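Local coordinates for carbon dioxide concentrating mechanism protein CcmK (Synechococcus elongatus, PDB 4OX6) that probably forms part of the carboxysome shell, its bacterial microcompartment (BMC) domain assembling into six-chain units of the kind that tile such shells, at residues I46-R51 and A58-G63; S16-G21 and R62-E67. All blocks are in the same frame, centred on the assembly; numbering follows the deposited sequence.

Interaction 1. Residues I46-R51 and A58-G63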
ATOM      1  N   ILE A  46       7.568  14.407  20.028  1.00  9.15           N
ATOM      2  CA  ILE A  46       7.055  13.559  18.966  1.00  9.04           C
ATOM      3  C   ILE A  46       8.223  13.393  17.993  1.00  9.93           C
ATOM      4  O   ILE A  46       8.818  14.359  17.545  1.00 10.37           O
ATOM      5  CB  ILE A  46       5.908  14.269  18.236  1.00 10.57           C
ATOM      6  CG1 ILE A  46       4.761  14.652  19.160  1.00 11.50           C
ATOM      7  CG2 ILE A  46       5.344  13.312  17.182  1.00 10.94           C
ATOM      8  CD1 ILE A  46       3.802  15.762  18.540  1.00 12.45           C
ATOM      9  N   VAL A  47       8.597  12.146  17.740  1.00  9.74           N
ATOM     10  CA  VAL A  47       9.754  11.833  16.892  1.00 10.06           C
ATOM     11  C   VAL A  47       9.432  11.380  15.491  1.00 11.32           C
ATOM     12  O   VAL A  47      10.243  11.581  14.617  1.00 12.87           O
ATOM     13  CB  VAL A  47      10.727  10.842  17.579  1.00 11.17           C
ATOM     14  CG1 VAL A  47      11.291  11.517  18.889  1.00 12.48           C
ATOM     15  CG2 VAL A  47      10.081   9.499  17.910  1.00 10.27           C
ATOM     16  N   SER A  48       8.311  10.718  15.287  1.00  9.95           N
ATOM     17  CA  SER A  48       8.006  10.118  14.012  1.00  8.07           C
ATOM     18  C   SER A  48       6.557   9.673  13.950  1.00 10.01           C
ATOM     19  O   SER A  48       5.865   9.601  14.971  1.00  9.63           O
ATOM     20  CB  SER A  48       8.908   8.892  13.724  1.00 11.45           C
ATOM     21  OG  SER A  48       8.643   7.890  14.694  1.00 13.06           O
ATOM     22  N   TYR A  49       6.107   9.340  12.742  1.00  9.91           N
ATOM     23  CA  TYR A  49       4.841   8.656  12.535  1.00  8.91           C
ATOM     24  C   TYR A  49       5.039   7.569  11.508  1.00 12.19           C
ATOM     25  O   TYR A  49       5.934   7.634  10.713  1.00 13.30           O
ATOM     26  CB  TYR A  49       3.655   9.580  12.194  1.00 10.54           C
ATOM     27  CG  TYR A  49       3.612  10.043  10.779  1.00 10.86           C
ATOM     28  CD1 TYR A  49       4.475  11.018  10.307  1.00 12.21           C
ATOM     29  CD2 TYR A  49       2.735   9.469   9.880  1.00 12.80           C
ATOM     30  CE1 TYR A  49       4.448  11.430   8.974  1.00 13.71           C
ATOM     31  CE2 TYR A  49       2.686   9.892   8.559  1.00 15.93           C
ATOM     32  CZ  TYR A  49       3.573  10.822   8.099  1.00 16.16           C
ATOM     33  OH  TYR A  49       3.512  11.203   6.771  1.00 17.70           O
ATOM     34  N   MET A  50       4.179   6.575  11.594  1.00  9.85           N
ATOM     35  CA  MET A  50       4.154   5.418  10.712  1.00 10.15           C
ATOM     36  C   MET A  50       2.817   5.334   9.952  1.00 12.54           C
ATOM     37  O   MET A  50       1.711   5.336  10.560  1.00 13.51           O
ATOM     38  CB  MET A  50       4.336   4.171  11.589  1.00 12.36           C
ATOM     39  CG  MET A  50       4.191   2.813  10.842  1.00 16.25           C
ATOM     40  SD  MET A  50       5.307   2.636   9.419  1.00 17.10           S
ATOM     41  CE  MET A  50       6.844   2.484  10.344  1.00 22.10           C
ATOM     42  N   ARG A  51       2.900   5.297   8.626  1.00 12.17           N
ATOM     43  CA  ARG A  51       1.743   5.078   7.781  1.00 13.51           C
ATOM     44  C   ARG A  51       1.630   3.576   7.689  1.00 13.82           C
ATOM     45  O   ARG A  51       2.452   2.935   6.996  1.00 15.20           O
ATOM     46  CB  ARG A  51       1.953   5.715   6.407  1.00 17.52           C
ATOM     47  CG  ARG A  51       0.770   5.535   5.494  1.00 24.71           C
ATOM     48  CD  ARG A  51       0.937   6.337   4.210  1.00 27.69           C
ATOM     49  NE  ARG A  51       0.045   5.793   3.211  1.00 37.24           N
ATOM     50  CZ  ARG A  51       0.227   4.635   2.581  1.00 41.37           C
ATOM     51  NH1 ARG A  51       1.281   3.877   2.858  1.00 48.94           N
ATOM     52  NH2 ARG A  51      -0.646   4.241   1.656  1.00 41.76           N
ATOM     53  N   ALA A  58       0.432   5.395  13.163  1.00  9.27           N
ATOM     54  CA  ALA A  58       0.945   5.404  14.527  1.00 10.35           C
ATOM     55  C   ALA A  58       1.814   6.616  14.732  1.00 11.31           C
ATOM     56  O   ALA A  58       2.564   7.030  13.843  1.00 12.49           O
ATOM     57  CB  ALA A  58       1.731   4.135  14.813  1.00 10.42           C
ATOM     58  N   VAL A  59       1.741   7.209  15.921  1.00  9.92           N
ATOM     59  CA  VAL A  59       2.640   8.310  16.316  1.00  8.85           C
ATOM     60  C   VAL A  59       3.540   7.795  17.435  1.00  8.65           C
ATOM     61  O   VAL A  59       3.082   7.084  18.329  1.00 10.17           O
ATOM     62  CB  VAL A  59       1.866   9.571  16.767  1.00 10.71           C
ATOM     63  CG1 VAL A  59       0.932   9.361  17.945  1.00  9.83           C
ATOM     64  CG2 VAL A  59       2.837  10.734  17.045  1.00 11.62           C
ATOM     65  N   ASN A  60       4.798   8.180  17.388  1.00  7.98           N
ATOM     66  CA  ASN A  60       5.834   7.730  18.327  1.00  8.85           C
ATOM     67  C   ASN A  60       6.378   8.918  19.077  1.00  9.57           C
ATOM     68  O   ASN A  60       6.753   9.960  18.482  1.00 10.12           O
ATOM     69  CB  ASN A  60       6.938   7.067  17.526  1.00 10.51           C
ATOM     70  CG  ASN A  60       6.408   5.882  16.742  1.00  9.58           C
ATOM     71  OD1 ASN A  60       5.800   4.984  17.323  1.00 12.33           O
ATOM     72  ND2 ASN A  60       6.614   5.893  15.434  1.00 10.92           N
ATOM     73  N   ILE A  61       6.346   8.832  20.403  1.00  8.53           N
ATOM     74  CA  ILE A  61       6.844   9.868  21.293  1.00 10.92           C
ATOM     75  C   ILE A  61       7.946   9.309  22.193  1.00  9.29           C
ATOM     76  O   ILE A  61       7.980   8.099  22.533  1.00 10.53           O
ATOM     77  CB  ILE A  61       5.713  10.493  22.109  1.00  8.75           C
ATOM     78  CG1 ILE A  61       5.086   9.519  23.115  1.00  9.22           C
ATOM     79  CG2 ILE A  61       4.659  11.117  21.208  1.00 10.41           C
ATOM     80  CD1 ILE A  61       4.188  10.222  24.140  1.00 10.89           C
ATOM     81  N   ARG A  62       8.799  10.206  22.661  1.00 10.22           N
ATOM     82  CA  ARG A  62       9.878   9.843  23.574  1.00  9.32           C
ATOM     83  C   ARG A  62       9.906  10.785  24.761  1.00 10.90           C
ATOM     84  O   ARG A  62       9.667  11.978  24.614  1.00 11.27           O
ATOM     85  CB  ARG A  62      11.246   9.900  22.910  1.00 11.09           C
ATOM     86  CG  ARG A  62      11.414   9.079  21.650  1.00 11.55           C
ATOM     87  CD  ARG A  62      11.265   7.547  21.841  1.00 10.03           C
ATOM     88  NE  ARG A  62      12.266   6.936  22.694  1.00 12.08           N
ATOM     89  CZ  ARG A  62      13.484   6.597  22.311  1.00 16.06           C
ATOM     90  NH1 ARG A  62      13.860   6.675  21.070  1.00 14.27           N
ATOM     91  NH2 ARG A  62      14.312   6.046  23.188  1.00 17.76           N
ATOM     92  N   GLY A  63      10.238  10.259  25.932  1.00  9.98           N
ATOM     93  CA  GLY A  63      10.417  11.080  27.117  1.00 11.75           C
ATOM     94  C   GLY A  63      10.637  10.185  28.313  1.00 10.44           C
ATOM     95  O   GLY A  63      10.698   8.944  28.145  1.00 11.00           O
TER
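Ala58 pairs with Met50 in the hairpin of strands 45-53 and 56-63, and both backbone bonds of this antiparallel pair form: Met50 N to Ala58 O at 2.8 Å and Ala58 N to Met50 O at 2.9 Å. Val59 lies on the other face of the sheet, beneath helix 28-39, and lays its CG2 against Ile46 CG2 at 3.6 Å; on both residues this methyl stands anti to the backbone N. Asn60 bonds three times to the opposite strand. Its N reaches Ser48 O at 3.0 Å, whereas its O takes Val47 N, because a beta bulge between Ile46 and Ser48 shifts the register by one. Its ND2 donates to Ser48 OG at 2.9 Å, with the oxygen only 13° out of the amide plane; Ser48 OG also bonds Pro105 O, and Asn60 OD1 bonds Ser22 OG on strand 19-26. Ile61 returns to the face of Val59, its CG2 beside Ile46 CG1 at 4.1 Å. Arg62 lends only aliphatic contact here, CG against Val47 CG1 at 3.7 Å. The buried amide of Asn60 thus has a partner at each end, an arrangement that is likely to fix its flip and that ties the hairpin to the next strand and to the C-terminal segment.

Interaction 2. Residues S16-G21 and R62-E67; sequences SQQAIG and RGDVSE
Arg62 reaches across to the backbone of Gln18 and Ala19, where strand 56-63 pairs antiparallel with strand 19-26 in the central sheet of the BMC fold. The main-chain bonds are few: Gly63 N donates to Ala19 O at 3.3 Å, and the return bond from Ala19 N to Gly63 O, though 2.8 Å long, is weak because it is strongly bent. Just before the strand, Ser16 OG accepts from Gln18 N at 2.8 Å, closing an ST turn.

The charged side chain supplies further bonds. Bends at chi2 (-63°) and chi3 (-64°) curl the Arg62 chain back, bringing the edge of its guanidinium to two successive carbonyls. NH2 meets Gln18 O at 2.8 Å almost in line (173°), and NE meets Ala19 O at 3.0 Å from above the carbonyl plane, on the face opposite to that approached by Gly63 N. NH1 forms a salt bridge with Glu101. Replacing the arginine by an alanine removes both donors, and would probably leave the carbonyl of Gln18 without its strong bond and Glu101 without this partner charge.

Apolar contacts are modest. Ile20 CD1 packs on Arg62 CD, and Ala19 CB lies 4.0 Å from Val65 CB, in the first turn of helix 65-81.

A side-chain amide and a water complete the contact. The Gln18 amide lies over Gly63 CA, its OE1 the nearest atom. Beyond it, a water donates to both Gln18 OE1, at 3.1 Å, and Arg62 O, at 3.2 Å.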
ATOM      1  N   SER A  16      17.973   2.587  26.156  1.00 24.68           N
ATOM      2  CA  SER A  16      17.885   4.047  26.185  1.00 25.76           C
ATOM      3  C   SER A  16      17.404   4.550  27.514  1.00 27.05           C
ATOM      4  O   SER A  16      16.680   3.837  28.229  1.00 25.30           O
ATOM      5  CB  SER A  16      16.948   4.571  25.095  1.00 26.62           C
ATOM      6  OG  SER A  16      16.686   5.965  25.305  1.00 37.69           O
ATOM      7  N   GLN A  17      17.796   5.788  27.824  1.00 28.78           N
ATOM      8  CA  GLN A  17      17.303   6.516  28.971  1.00 32.92           C
ATOM      9  C   GLN A  17      15.832   6.895  28.792  1.00 34.23           C
ATOM     10  O   GLN A  17      15.104   7.012  29.806  1.00 33.87           O
ATOM     11  CB  GLN A  17      18.134   7.802  29.148  1.00 37.24           C
ATOM     12  CG  GLN A  17      19.574   7.591  29.540  1.00 39.87           C
ATOM     13  CD  GLN A  17      19.727   7.566  31.046  1.00 45.85           C
ATOM     14  OE1 GLN A  17      20.314   8.469  31.643  1.00 55.80           O
ATOM     15  NE2 GLN A  17      19.185   6.533  31.671  1.00 48.87           N
ATOM     16  N   GLN A  18      15.407   7.100  27.522  1.00 21.76           N
ATOM     17  CA  GLN A  18      14.028   7.549  27.227  1.00 17.00           C
ATOM     18  C   GLN A  18      13.056   6.485  26.763  1.00 13.83           C
ATOM     19  O   GLN A  18      13.264   5.710  25.795  1.00 13.95           O
ATOM     20  CB  GLN A  18      14.023   8.757  26.292  1.00 19.48           C
ATOM     21  CG  GLN A  18      14.761   9.926  26.907  1.00 25.04           C
ATOM     22  CD  GLN A  18      13.989  11.217  26.747  1.00 32.38           C
ATOM     23  OE1 GLN A  18      13.462  11.492  25.669  1.00 31.24           O
ATOM     24  NE2 GLN A  18      13.842  11.980  27.843  1.00 33.77           N
ATOM     25  N   ALA A  19      11.931   6.481  27.452  1.00 10.66           N
ATOM     26  CA  ALA A  19      10.799   5.652  27.055  1.00  9.70           C
ATOM     27  C   ALA A  19      10.307   5.960  25.676  1.00  9.71           C
ATOM     28  O   ALA A  19      10.504   7.076  25.165  1.00 10.70           O
ATOM     29  CB  ALA A  19       9.639   5.848  28.019  1.00 11.88           C
ATOM     30  N   ILE A  20       9.641   4.959  25.093  1.00 10.09           N
ATOM     31  CA  ILE A  20       8.847   5.158  23.873  1.00  9.68           C
ATOM     32  C   ILE A  20       7.406   4.922  24.163  1.00  9.92           C
ATOM     33  O   ILE A  20       7.007   3.925  24.789  1.00 12.03           O
ATOM     34  CB  ILE A  20       9.367   4.294  22.686  1.00 18.41           C
ATOM     35  CG1 ILE A  20       8.369   4.248  21.463  1.00 16.50           C
ATOM     36  CG2 ILE A  20       9.590   2.958  23.090  1.00 15.63           C
ATOM     37  CD1 ILE A  20       8.495   5.461  20.585  1.00 26.49           C
ATOM     38  N   GLY A  21       6.559   5.823  23.662  1.00  8.69           N
ATOM     39  CA  GLY A  21       5.131   5.565  23.600  1.00  8.10           C
ATOM     40  C   GLY A  21       4.730   5.580  22.129  1.00  9.04           C
ATOM     41  O   GLY A  21       5.192   6.436  21.362  1.00  9.94           O
ATOM     42  N   ARG A  62       8.799  10.206  22.661  1.00 10.22           N
ATOM     43  CA  ARG A  62       9.878   9.843  23.574  1.00  9.32           C
ATOM     44  C   ARG A  62       9.906  10.785  24.761  1.00 10.90           C
ATOM     45  O   ARG A  62       9.667  11.978  24.614  1.00 11.27           O
ATOM     46  CB  ARG A  62      11.246   9.900  22.910  1.00 11.09           C
ATOM     47  CG  ARG A  62      11.414   9.079  21.650  1.00 11.55           C
ATOM     48  CD  ARG A  62      11.265   7.547  21.841  1.00 10.03           C
ATOM     49  NE  ARG A  62      12.266   6.936  22.694  1.00 12.08           N
ATOM     50  CZ  ARG A  62      13.484   6.597  22.311  1.00 16.06           C
ATOM     51  NH1 ARG A  62      13.860   6.675  21.070  1.00 14.27           N
ATOM     52  NH2 ARG A  62      14.312   6.046  23.188  1.00 17.76           N
ATOM     53  N   GLY A  63      10.238  10.259  25.932  1.00  9.98           N
ATOM     54  CA  GLY A  63      10.417  11.080  27.117  1.00 11.75           C
ATOM     55  C   GLY A  63      10.637  10.185  28.313  1.00 10.44           C
ATOM     56  O   GLY A  63      10.698   8.944  28.145  1.00 11.00           O
ATOM     57  N   ASP A  64      10.798  10.765  29.487  1.00 11.55           N
ATOM     58  CA  ASP A  64      10.830   9.949  30.685  1.00 10.70           C
ATOM     59  C   ASP A  64       9.527   9.182  30.804  1.00  9.34           C
ATOM     60  O   ASP A  64       8.462   9.677  30.405  1.00 10.68           O
ATOM     61  CB  ASP A  64      11.019  10.790  31.927  1.00 13.83           C
ATOM     62  CG  ASP A  64      12.383  11.381  32.016  1.00 18.98           C
ATOM     63  OD1 ASP A  64      13.279  11.002  31.228  1.00 22.13           O
ATOM     64  OD2 ASP A  64      12.517  12.245  32.934  1.00 23.04           O
ATOM     65  N   VAL A  65       9.539   7.962  31.376  1.00  9.57           N
ATOM     66  CA  VAL A  65       8.337   7.151  31.333  1.00  9.36           C
ATOM     67  C   VAL A  65       7.129   7.848  32.000  1.00 10.54           C
ATOM     68  O   VAL A  65       5.989   7.692  31.515  1.00  9.77           O
ATOM     69  CB  VAL A  65       8.536   5.713  31.867  1.00 13.05           C
ATOM     70  CG1 VAL A  65       8.703   5.673  33.300  1.00 12.48           C
ATOM     71  CG2 VAL A  65       7.373   4.811  31.404  1.00 13.46           C
ATOM     72  N   SER A  66       7.337   8.572  33.109  1.00  9.85           N
ATOM     73  CA  SER A  66       6.180   9.181  33.800  1.00  9.90           C
ATOM     74  C   SER A  66       5.507  10.228  32.887  1.00  9.44           C
ATOM     75  O   SER A  66       4.301  10.380  32.902  1.00 11.03           O
ATOM     76  CB  SER A  66       6.540   9.837  35.108  1.00 11.18           C
ATOM     77  OG  SER A  66       7.708  10.547  34.898  1.00 19.55           O
ATOM     78  N   GLU A  67       6.320  10.937  32.126  1.00  8.85           N
ATOM     79  CA  GLU A  67       5.841  11.955  31.179  1.00  8.85           C
ATOM     80  C   GLU A  67       5.149  11.295  29.987  1.00 10.43           C
ATOM     81  O   GLU A  67       4.091  11.757  29.526  1.00 10.64           O
ATOM     82  CB  GLU A  67       6.944  12.887  30.743  1.00 10.22           C
ATOM     83  CG  GLU A  67       7.604  13.654  31.862  1.00 10.69           C
ATOM     84  CD  GLU A  67       6.696  14.665  32.498  1.00 12.91           C
ATOM     85  OE1 GLU A  67       6.121  15.537  31.757  1.00 13.31           O
ATOM     86  OE2 GLU A  67       6.476  14.570  33.740  1.00 14.66           O
TER
HETATM   87  O   HOH W   1      12.354   6.242  30.902  1.00 23.92           O
HETATM   88  O   HOH W   2      12.031  14.066  24.815  1.00 23.93           O

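Interactions 1 and 2 lie on successive strands of one antiparallel sheet, with strand 56-63, between the other two, common to both and their centres about 12 Å apart. They share Arg62 and Gly63, and they touch directly: Ile61 N lies 2.8 Å from Gly21 O, a probable hydrogen bond, and Ile20 CD1 packs 3.8 Å from Asn60 CB. Interaction 1 is the more central, about 4 Å between its centre and that of the chain against about 10 Å for interaction 2. It also borders neighbouring subunits of the six-chain assembly: the Tyr49 ring stacks on Phe104 of one, and Phe28 of another packs on Ala58 and Asn60. Interaction 2 instead leads from the sheet into helix 65-81.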